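Local coordinates for alpha-n-acetylglucosaminidase family protein (Clostridium perfringens, PDB 4A42) that forms a family 32 carbohydrate-binding module that probably helps its parent family 89 alpha-N-acetylglucosaminidase recognise glycans, at residues N45-N50 and V65-S70; S76-V81 and R128-N133; S86-S91 and V139-I144; I92-D97 and T102-E107. All coordinates share one frame; numbering follows the deposited sequence. Where two conformers were deposited one is given.

In the fold
From the N terminus, contact 1 closes first: it brings the calcium-binding loop 45-50 back onto strand 63-69 across 14 intervening residues. The chain then opens contact 2 in strand 77-82 and contact 3 at 86-91, and runs straight on into 92-97. Contact 4 closes at once as the hairpin 90-95/102-107, so it lies within the spans of both longer contacts. Strand 126-134 completes contact 2, and residues 139-144 complete contact 3; these two therefore cross along the chain. Contact 2 spans the two sheets, contact 4 pairs two neighbours of the sheet holding 63-69 and 126-134, and contacts 1 and 3 supply five of the six calcium-binding residues, T53 being the other.

Contact 1: N45-N50 and V65-S70; sequences NLRDGN and VTFDLS. With CA (calcium ion), chain C.
The backbones of L46 and V65 stay 9.2 Å apart (CA to CA), too far for main-chain pairing, so the 3-10 segment at 45-46 and strand 63-69 meet through side chains. L46 and V65 meet end-on: L46 CD1 lies 3.6 Å from V65 CG1 and 3.8 Å from V65 CG2, touching both valine methyls. The CB of L46 already heads for the strand, and chi1 -70° (CG anti to the carbonyl carbon) carries CD1 on to it. F67, two residues further along, brings its ring alongside L46 and R47. R47 CG comes to its edge near the ring plane, 4.2 Å from F67 CE2, while L46 CB approaches F67 CZ obliquely. The guanidinium of R47 runs on past this apolar patch to A27. The loop binds the calcium ion on both sides of L46 and R47 in sequence: N45 O (2.3 Å) before, D48 OD1 and N50 O after. D48 OD1 also accepts N50 N in an Asx turn, the donor standing above the carboxylate plane. T53, G142 and E143 complete the metal site. A calcium loop resting on the edge of a beta-sandwich core is characteristic of family 32 carbohydrate-binding modules, which share the F5/8 type C fold.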
# COMPACT_ATOMS: atom_id res chain seq x y z
N ASN A 45 2.13 -11.83 -0.90
CA ASN A 45 1.29 -11.69 -2.09
C ASN A 45 1.15 -10.22 -2.47
O ASN A 45 0.77 -9.90 -3.58
CB ASN A 45 -0.09 -12.31 -1.88
CG ASN A 45 -0.04 -13.83 -1.83
OD1 ASN A 45 0.96 -14.45 -2.19
ND2 ASN A 45 -1.14 -14.44 -1.41
N LEU A 46 1.47 -9.33 -1.56
CA LEU A 46 1.36 -7.90 -1.85
C LEU A 46 2.44 -7.40 -2.79
O LEU A 46 2.30 -6.34 -3.40
CB LEU A 46 1.41 -7.08 -0.56
CG LEU A 46 0.20 -7.18 0.35
CD1 LEU A 46 0.55 -6.56 1.69
CD2 LEU A 46 -1.00 -6.47 -0.29
N ARG A 47 3.53 -8.14 -2.89
CA ARG A 47 4.63 -7.68 -3.65
C ARG A 47 5.39 -8.80 -4.37
O ARG A 47 6.58 -8.80 -4.43
CB ARG A 47 5.55 -6.83 -2.78
CG ARG A 47 5.81 -7.44 -1.45
CD ARG A 47 7.13 -8.13 -1.50
NE ARG A 47 7.69 -8.46 -0.21
CZ ARG A 47 8.78 -7.89 0.29
NH1 ARG A 47 9.42 -6.96 -0.36
NH2 ARG A 47 9.20 -8.29 1.45
N ASP A 48 4.64 -9.70 -4.95
CA ASP A 48 5.21 -10.84 -5.68
C ASP A 48 5.14 -10.68 -7.20
O ASP A 48 5.55 -11.59 -7.94
CB ASP A 48 4.58 -12.16 -5.23
CG ASP A 48 3.12 -12.26 -5.58
OD1 ASP A 48 2.51 -11.23 -5.98
OD2 ASP A 48 2.57 -13.37 -5.47
N GLY A 49 4.64 -9.54 -7.66
CA GLY A 49 4.58 -9.26 -9.08
C GLY A 49 3.45 -9.95 -9.83
O GLY A 49 3.43 -9.94 -11.05
N ASN A 50 2.52 -10.55 -9.09
CA ASN A 50 1.41 -11.29 -9.68
C ASN A 50 0.11 -10.67 -9.20
O ASN A 50 -0.22 -10.75 -8.02
CB ASN A 50 1.49 -12.76 -9.26
CG ASN A 50 0.42 -13.64 -9.90
OD1 ASN A 50 -0.68 -13.19 -10.18
ND2 ASN A 50 0.76 -14.90 -10.16
N VAL A 65 -1.29 -2.13 6.12
CA VAL A 65 -0.03 -2.68 5.63
C VAL A 65 1.05 -1.61 5.75
O VAL A 65 0.82 -0.47 5.37
CB VAL A 65 -0.14 -3.07 4.14
CG1 VAL A 65 1.18 -3.63 3.62
CG2 VAL A 65 -1.30 -4.05 3.91
N THR A 66 2.23 -1.96 6.26
CA THR A 66 3.34 -1.01 6.30
C THR A 66 4.57 -1.57 5.59
O THR A 66 5.05 -2.65 5.92
CB THR A 66 3.74 -0.66 7.75
OG1 THR A 66 2.64 -0.05 8.42
CG2 THR A 66 4.93 0.30 7.75
N PHE A 67 5.06 -0.83 4.59
CA PHE A 67 6.32 -1.18 3.93
C PHE A 67 7.45 -0.40 4.58
O PHE A 67 7.32 0.81 4.80
CB PHE A 67 6.30 -0.86 2.43
CG PHE A 67 5.39 -1.72 1.62
CD1 PHE A 67 4.04 -1.43 1.54
CD2 PHE A 67 5.89 -2.82 0.93
CE1 PHE A 67 3.20 -2.23 0.79
CE2 PHE A 67 5.05 -3.61 0.18
CZ PHE A 67 3.71 -3.32 0.12
N ASP A 68 8.53 -1.10 4.89
CA ASP A 68 9.77 -0.48 5.34
C ASP A 68 10.76 -0.61 4.19
O ASP A 68 11.27 -1.69 3.91
CB ASP A 68 10.29 -1.17 6.60
CG ASP A 68 11.58 -0.54 7.15
OD1 ASP A 68 12.16 0.33 6.47
OD2 ASP A 68 12.01 -0.94 8.25
N LEU A 69 10.99 0.50 3.48
CA LEU A 69 11.91 0.51 2.35
C LEU A 69 13.38 0.36 2.77
O LEU A 69 14.26 0.24 1.92
CB LEU A 69 11.71 1.78 1.52
CG LEU A 69 10.27 1.97 1.02
CD1 LEU A 69 10.13 3.21 0.15
CD2 LEU A 69 9.80 0.74 0.27
N SER A 70 13.62 0.39 4.09
CA SER A 70 14.94 0.20 4.69
C SER A 70 15.75 1.50 4.78
O SER A 70 16.60 1.66 5.67
CB SER A 70 15.74 -0.90 3.98
OG SER A 70 16.62 -0.36 3.01
CA CA C . 0.24 -10.35 -5.79

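Contact 2: S76-V81 and R128-N133; sequences SAIDIV and RFVRFN
I78 and I80 meet V130 and F132 from facing sheets: the axes of strands 77-81 and 129-133 stay 11.1 Å apart at closest, with 36° between their N-to-C directions, so side chains alone bridge the gap. The aliphatic-to-aromatic contacts gather on one edge of the F132 ring. I78 CG2 comes from the opposite direction and lies in the ring plane, 3.6 Å from both F132 CE2 and F132 CZ. With CG2 anti to the backbone N of I78 and CG1 set beside that N (chi1 -59°), the two branches serve different partners. I80 slides past the ring instead, its CD1 near the ring plane and 3.8 Å from F132 CD2. The purely aliphatic contact is looser: I78 CD1 reaches V130 CG1 at 4.0 Å as the two side chains pass in opposite directions. I92 of the neighbouring strand 90-95 and I144 of strand 141-148 also pack against F132. The CB of D79 points away from 128-133, and its carboxylate is hydrogen-bonded to S118 and Y147. With carbon meeting carbon throughout and no hydrogen bond between the segments, the two sheets meet here through buried apolar packing, consistent with a hydrophobic sandwich core.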
# COMPACT_ATOMS: atom_id res chain seq x y z
N SER A 76 7.83 8.29 -6.09
CA SER A 76 7.15 9.08 -7.09
C SER A 76 5.68 8.75 -7.33
O SER A 76 4.89 9.60 -7.70
CB SER A 76 7.89 9.07 -8.43
OG SER A 76 7.71 7.88 -9.15
N ALA A 77 5.34 7.48 -7.18
CA ALA A 77 3.99 7.04 -7.49
C ALA A 77 3.68 5.71 -6.84
O ALA A 77 4.59 4.92 -6.55
CB ALA A 77 3.77 6.96 -8.99
N ILE A 78 2.40 5.47 -6.59
CA ILE A 78 1.95 4.24 -5.94
C ILE A 78 0.70 3.68 -6.61
O ILE A 78 -0.28 4.41 -6.82
CB ILE A 78 1.68 4.47 -4.43
CG1 ILE A 78 2.96 4.97 -3.73
CG2 ILE A 78 1.12 3.19 -3.79
CD1 ILE A 78 2.74 5.51 -2.32
N ASP A 79 0.72 2.39 -6.95
CA ASP A 79 -0.48 1.70 -7.43
C ASP A 79 -0.97 0.68 -6.41
O ASP A 79 -0.17 -0.08 -5.86
CB ASP A 79 -0.20 0.91 -8.71
CG ASP A 79 0.09 1.78 -9.90
OD1 ASP A 79 -0.20 2.99 -9.84
OD2 ASP A 79 0.61 1.23 -10.90
N ILE A 80 -2.28 0.62 -6.21
CA ILE A 80 -2.89 -0.43 -5.42
C ILE A 80 -3.82 -1.21 -6.33
O ILE A 80 -4.78 -0.66 -6.87
CB ILE A 80 -3.73 0.12 -4.25
CG1 ILE A 80 -2.87 1.04 -3.38
CG2 ILE A 80 -4.32 -1.03 -3.41
CD1 ILE A 80 -3.68 1.90 -2.44
N VAL A 81 -3.52 -2.49 -6.52
CA VAL A 81 -4.35 -3.33 -7.37
C VAL A 81 -5.42 -3.95 -6.47
O VAL A 81 -5.09 -4.72 -5.56
CB VAL A 81 -3.50 -4.42 -8.06
CG1 VAL A 81 -4.36 -5.28 -8.96
CG2 VAL A 81 -2.37 -3.78 -8.86
N ARG A 128 10.92 6.47 4.33
CA ARG A 128 11.34 5.12 4.58
C ARG A 128 10.15 4.16 4.75
O ARG A 128 10.19 3.03 4.32
CB ARG A 128 12.27 5.04 5.79
CG ARG A 128 12.59 3.64 6.21
CD ARG A 128 13.69 3.56 7.22
NE ARG A 128 13.65 2.26 7.84
CZ ARG A 128 14.44 1.86 8.81
NH1 ARG A 128 15.35 2.69 9.28
NH2 ARG A 128 14.31 0.65 9.33
N PHE A 129 9.07 4.64 5.37
CA PHE A 129 7.90 3.79 5.62
C PHE A 129 6.71 4.26 4.81
O PHE A 129 6.45 5.45 4.72
CB PHE A 129 7.55 3.80 7.11
CG PHE A 129 8.67 3.36 8.01
CD1 PHE A 129 8.82 2.02 8.35
CD2 PHE A 129 9.57 4.28 8.51
CE1 PHE A 129 9.85 1.62 9.17
CE2 PHE A 129 10.60 3.87 9.33
CZ PHE A 129 10.74 2.54 9.66
N VAL A 130 6.00 3.31 4.22
CA VAL A 130 4.77 3.62 3.51
C VAL A 130 3.67 2.75 4.10
O VAL A 130 3.76 1.52 4.09
CB VAL A 130 4.91 3.39 1.99
CG1 VAL A 130 3.73 3.99 1.24
CG2 VAL A 130 6.23 3.98 1.48
N ARG A 131 2.64 3.41 4.65
CA ARG A 131 1.57 2.72 5.32
C ARG A 131 0.24 2.91 4.60
O ARG A 131 -0.12 4.02 4.20
CB ARG A 131 1.46 3.16 6.79
CG ARG A 131 0.39 2.39 7.57
CD ARG A 131 0.52 2.61 9.07
NE ARG A 131 0.17 3.97 9.45
CZ ARG A 131 0.33 4.45 10.68
NH1 ARG A 131 0.83 3.68 11.63
NH2 ARG A 131 -0.02 5.71 10.95
N PHE A 132 -0.47 1.79 4.40
CA PHE A 132 -1.75 1.75 3.71
C PHE A 132 -2.81 1.34 4.71
O PHE A 132 -2.67 0.33 5.39
CB PHE A 132 -1.70 0.73 2.56
CG PHE A 132 -0.71 1.08 1.49
CD1 PHE A 132 0.65 0.81 1.66
CD2 PHE A 132 -1.12 1.68 0.31
CE1 PHE A 132 1.57 1.16 0.69
CE2 PHE A 132 -0.20 2.01 -0.68
CZ PHE A 132 1.15 1.76 -0.48
N ASN A 133 -3.87 2.13 4.81
CA ASN A 133 -4.97 1.77 5.67
C ASN A 133 -6.19 1.53 4.81
O ASN A 133 -6.45 2.29 3.88
CB ASN A 133 -5.22 2.89 6.68
CG ASN A 133 -3.93 3.36 7.32
OD1 ASN A 133 -3.30 2.63 8.09
ND2 ASN A 133 -3.51 4.58 6.98

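Contact 3: S86-S91 and V139-I144. With CA (calcium ion), chain C.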
# COMPACT_ATOMS: atom_id res chain seq x y z
N SER A 86 -16.02 -4.35 -3.79
CA SER A 86 -16.45 -3.04 -3.37
C SER A 86 -15.41 -2.00 -3.73
O SER A 86 -14.22 -2.30 -3.74
CB SER A 86 -16.69 -3.03 -1.85
OG SER A 86 -17.83 -3.81 -1.49
N PRO A 87 -15.84 -0.76 -4.00
CA PRO A 87 -14.87 0.33 -4.18
C PRO A 87 -13.93 0.39 -2.99
O PRO A 87 -14.36 0.28 -1.84
CB PRO A 87 -15.75 1.57 -4.24
CG PRO A 87 -17.05 1.05 -4.80
CD PRO A 87 -17.22 -0.29 -4.14
N LEU A 88 -12.64 0.54 -3.25
CA LEU A 88 -11.66 0.57 -2.18
C LEU A 88 -11.70 1.89 -1.45
O LEU A 88 -11.70 2.95 -2.06
CB LEU A 88 -10.27 0.30 -2.73
CG LEU A 88 -9.19 0.02 -1.68
CD1 LEU A 88 -9.46 -1.32 -1.00
CD2 LEU A 88 -7.82 0.01 -2.33
N LYS A 89 -11.73 1.82 -0.12
CA LYS A 89 -11.60 3.00 0.73
C LYS A 89 -10.27 2.86 1.43
O LYS A 89 -10.01 1.85 2.08
CB LYS A 89 -12.76 3.09 1.72
CG LYS A 89 -14.10 3.34 1.05
CD LYS A 89 -15.27 3.21 2.03
CE LYS A 89 -16.59 3.38 1.31
NZ LYS A 89 -16.76 4.77 0.86
N TYR A 90 -9.41 3.87 1.30
CA TYR A 90 -8.02 3.72 1.73
C TYR A 90 -7.35 5.06 1.96
O TYR A 90 -7.84 6.11 1.49
CB TYR A 90 -7.21 2.94 0.67
CG TYR A 90 -6.97 3.71 -0.62
CD1 TYR A 90 -7.94 3.77 -1.61
CD2 TYR A 90 -5.77 4.40 -0.83
CE1 TYR A 90 -7.73 4.49 -2.78
CE2 TYR A 90 -5.55 5.12 -2.01
CZ TYR A 90 -6.54 5.16 -2.98
OH TYR A 90 -6.37 5.87 -4.16
N SER A 91 -6.25 5.02 2.70
CA SER A 91 -5.33 6.14 2.81
C SER A 91 -3.90 5.64 2.71
O SER A 91 -3.62 4.45 2.90
CB SER A 91 -5.54 6.90 4.13
OG SER A 91 -5.23 6.09 5.26
N VAL A 139 -12.01 -6.29 1.45
CA VAL A 139 -10.73 -5.90 0.87
C VAL A 139 -9.91 -7.09 0.38
O VAL A 139 -9.64 -7.99 1.14
CB VAL A 139 -9.90 -5.14 1.93
CG1 VAL A 139 -8.51 -4.85 1.45
CG2 VAL A 139 -10.60 -3.86 2.32
N LYS A 140 -9.49 -7.06 -0.88
CA LYS A 140 -8.59 -8.09 -1.39
C LYS A 140 -7.57 -7.38 -2.26
O LYS A 140 -7.90 -6.93 -3.33
CB LYS A 140 -9.36 -9.13 -2.21
CG LYS A 140 -10.52 -9.73 -1.45
CD LYS A 140 -11.24 -10.81 -2.24
CE LYS A 140 -12.29 -11.45 -1.37
NZ LYS A 140 -12.94 -12.61 -2.00
N ILE A 141 -6.34 -7.31 -1.80
CA ILE A 141 -5.32 -6.55 -2.53
C ILE A 141 -4.43 -7.47 -3.34
O ILE A 141 -3.75 -8.34 -2.79
CB ILE A 141 -4.47 -5.71 -1.54
CG1 ILE A 141 -5.36 -4.82 -0.66
CG2 ILE A 141 -3.41 -4.89 -2.29
CD1 ILE A 141 -6.22 -3.84 -1.44
N GLY A 142 -4.43 -7.31 -4.65
CA GLY A 142 -3.64 -8.16 -5.51
C GLY A 142 -2.18 -7.78 -5.55
O GLY A 142 -1.33 -8.64 -5.77
N GLU A 143 -1.88 -6.50 -5.35
CA GLU A 143 -0.51 -6.03 -5.45
C GLU A 143 -0.45 -4.57 -5.01
O GLU A 143 -1.39 -3.81 -5.25
CB GLU A 143 -0.05 -6.14 -6.90
CG GLU A 143 1.45 -6.04 -7.08
CD GLU A 143 2.21 -7.33 -6.77
OE1 GLU A 143 1.64 -8.40 -6.48
OE2 GLU A 143 3.44 -7.27 -6.84
N ILE A 144 0.64 -4.19 -4.35
CA ILE A 144 0.93 -2.78 -4.08
C ILE A 144 2.28 -2.47 -4.69
O ILE A 144 3.28 -3.13 -4.39
CB ILE A 144 0.96 -2.47 -2.58
CG1 ILE A 144 -0.45 -2.61 -2.00
CG2 ILE A 144 1.50 -1.06 -2.33
CD1 ILE A 144 -0.51 -2.50 -0.51
CA CA C . 0.24 -10.35 -5.79
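L88 CD1 carries the contact, set 4.1 Å from I141 CD1 and 4.3 Å from V139 CG2, so that one methyl touches two side chains. L88 and I141 lie roughly perpendicular, their terminal methyls meeting where the two chains pass. L88 holds CG anti to its own N (chi1 -168°), which sends the isobutyl group in toward 139-144 even though its CB does not head that way. All three side chains are buried. Around them F134 packs on both L88 and V139, I80 covers L88 from strand 77-82, and L46 closes on I141. The contact thus sits at the end of the beta sandwich of this F5/8 type C domain, where the connection leading into strand 90-95 meets the start of strand 141-148. The next two residues of that strand bind the calcium ion: G142 O at 2.3 Å and E143 OE1 at 2.5 Å. E143 is bent at chi2 (79°), which turns its carboxylate back to the metal. Both oxygens join N45, D48, N50 and T53, from the loop between strands 33-36 and 63-69. Further out, E143 OE2 takes a hydrogen bond from G49 N, tying the second carboxylate oxygen into the loop, and the backbone of I141 is hydrogen-bonded to W55.

Contact 4: I92-D97 and T102-E107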
# COMPACT_ATOMS: atom_id res chain seq x y z
N ILE A 92 -3.00 6.56 2.38
CA ILE A 92 -1.59 6.28 2.27
C ILE A 92 -0.84 7.29 3.13
O ILE A 92 -1.09 8.50 3.02
CB ILE A 92 -1.12 6.39 0.81
CG1 ILE A 92 -1.99 5.52 -0.11
CG2 ILE A 92 0.35 5.99 0.68
CD1 ILE A 92 -1.53 5.54 -1.56
N GLU A 93 0.04 6.79 3.99
CA GLU A 93 0.85 7.62 4.87
C GLU A 93 2.31 7.30 4.62
O GLU A 93 2.65 6.18 4.30
CB GLU A 93 0.54 7.33 6.33
CG GLU A 93 -0.83 7.76 6.83
CD GLU A 93 -1.13 7.16 8.18
OE1 GLU A 93 -1.43 5.95 8.24
OE2 GLU A 93 -1.04 7.88 9.20
N ILE A 94 3.19 8.29 4.81
CA ILE A 94 4.62 8.04 4.73
C ILE A 94 5.30 8.57 5.98
O ILE A 94 4.77 9.47 6.64
CB ILE A 94 5.26 8.66 3.47
CG1 ILE A 94 5.01 10.17 3.41
CG2 ILE A 94 4.72 7.96 2.21
CD1 ILE A 94 5.79 10.87 2.31
N SER A 95 6.46 8.01 6.31
CA SER A 95 7.24 8.46 7.46
C SER A 95 8.72 8.23 7.23
O SER A 95 9.12 7.35 6.46
CB SER A 95 6.80 7.72 8.73
OG SER A 95 7.50 8.21 9.87
N ASN A 96 9.54 9.02 7.94
CA ASN A 96 10.98 8.83 7.95
C ASN A 96 11.45 8.07 9.17
O ASN A 96 12.34 7.24 9.09
CB ASN A 96 11.70 10.17 7.84
CG ASN A 96 11.50 10.80 6.50
OD1 ASN A 96 11.32 10.12 5.52
ND2 ASN A 96 11.55 12.11 6.46
N ASP A 97 10.85 8.35 10.32
CA ASP A 97 11.26 7.72 11.56
C ASP A 97 10.36 6.60 12.05
O ASP A 97 10.68 5.91 12.99
CB ASP A 97 11.44 8.77 12.66
CG ASP A 97 10.19 9.58 12.90
OD1 ASP A 97 9.11 9.20 12.41
OD2 ASP A 97 10.28 10.60 13.61
N THR A 102 2.85 11.23 7.74
CA THR A 102 2.17 12.17 6.86
C THR A 102 1.21 11.47 5.90
O THR A 102 1.62 10.66 5.05
CB THR A 102 3.18 13.02 6.07
OG1 THR A 102 4.04 13.72 6.98
CG2 THR A 102 2.46 14.03 5.18
N LYS A 103 -0.07 11.77 6.04
CA LYS A 103 -1.09 11.21 5.18
C LYS A 103 -1.09 11.97 3.88
O LYS A 103 -1.46 13.11 3.82
CB LYS A 103 -2.48 11.27 5.86
CG LYS A 103 -3.57 10.45 5.17
CD LYS A 103 -4.84 10.34 5.92
CE LYS A 103 -4.66 9.69 7.27
NZ LYS A 103 -5.89 9.57 8.07
N ILE A 104 -0.69 11.30 2.81
CA ILE A 104 -0.51 11.94 1.51
C ILE A 104 -1.64 11.65 0.53
O ILE A 104 -1.80 12.37 -0.45
CB ILE A 104 0.83 11.54 0.85
CG1 ILE A 104 0.93 10.02 0.74
CG2 ILE A 104 2.02 12.14 1.61
CD1 ILE A 104 1.99 9.53 -0.22
N VAL A 105 -2.41 10.60 0.79
CA VAL A 105 -3.61 10.31 0.01
C VAL A 105 -4.69 9.92 1.00
O VAL A 105 -4.47 9.08 1.86
CB VAL A 105 -3.41 9.14 -0.98
CG1 VAL A 105 -4.74 8.82 -1.68
CG2 VAL A 105 -2.33 9.46 -1.99
N ASP A 106 -5.86 10.55 0.90
CA ASP A 106 -6.94 10.23 1.81
C ASP A 106 -8.20 9.93 1.03
O ASP A 106 -8.95 10.84 0.66
CB ASP A 106 -7.18 11.36 2.82
CG ASP A 106 -8.17 10.97 3.90
OD1 ASP A 106 -8.81 9.91 3.77
OD2 ASP A 106 -8.31 11.72 4.89
N GLU A 107 -8.42 8.64 0.79
CA GLU A 107 -9.56 8.18 0.00
C GLU A 107 -10.48 7.31 0.84
O GLU A 107 -11.09 6.36 0.34
CB GLU A 107 -9.08 7.41 -1.22
CG GLU A 107 -8.51 8.30 -2.31
CD GLU A 107 -9.56 9.18 -2.94
OE1 GLU A 107 -10.76 8.92 -2.72
OE2 GLU A 107 -9.19 10.12 -3.67
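I92 and V105 run alongside each other in the same sense in the antiparallel hairpin 90-95/102-107, whose second strand carries a classic beta bulge: I104 and V105 both face I92. I92 CG1 comes within 4.0 Å of V105 CB, and I92 CD1 rests against V105 CG2. The extra residue I104 is turned by chi1 of 55° so that CG1 sits between its N and carbonyl carbon. Its CD1 then reaches both I92 CG2 and I94 CG2, at 4.0 Å each; I104 lies nearly perpendicular to I94 and is slanted across I92. On the other face of the sheet E93 and K103 form a non-hydrogen-bonded pair, with E93 CG 4.0 Å from K103 CB. Their charged ends do not meet: the carboxylate of E93 turns to R131 in a salt bridge and also accepts from N133. Beyond the bulge the I94-T102 pair restores regular bonding, I94 N to T102 O at 2.9 Å and T102 N to I94 O at 2.8 Å. At the bulge itself I92 O is shared by two donors, I104 N at 2.8 Å and, weakly, V105 N at 3.3 Å.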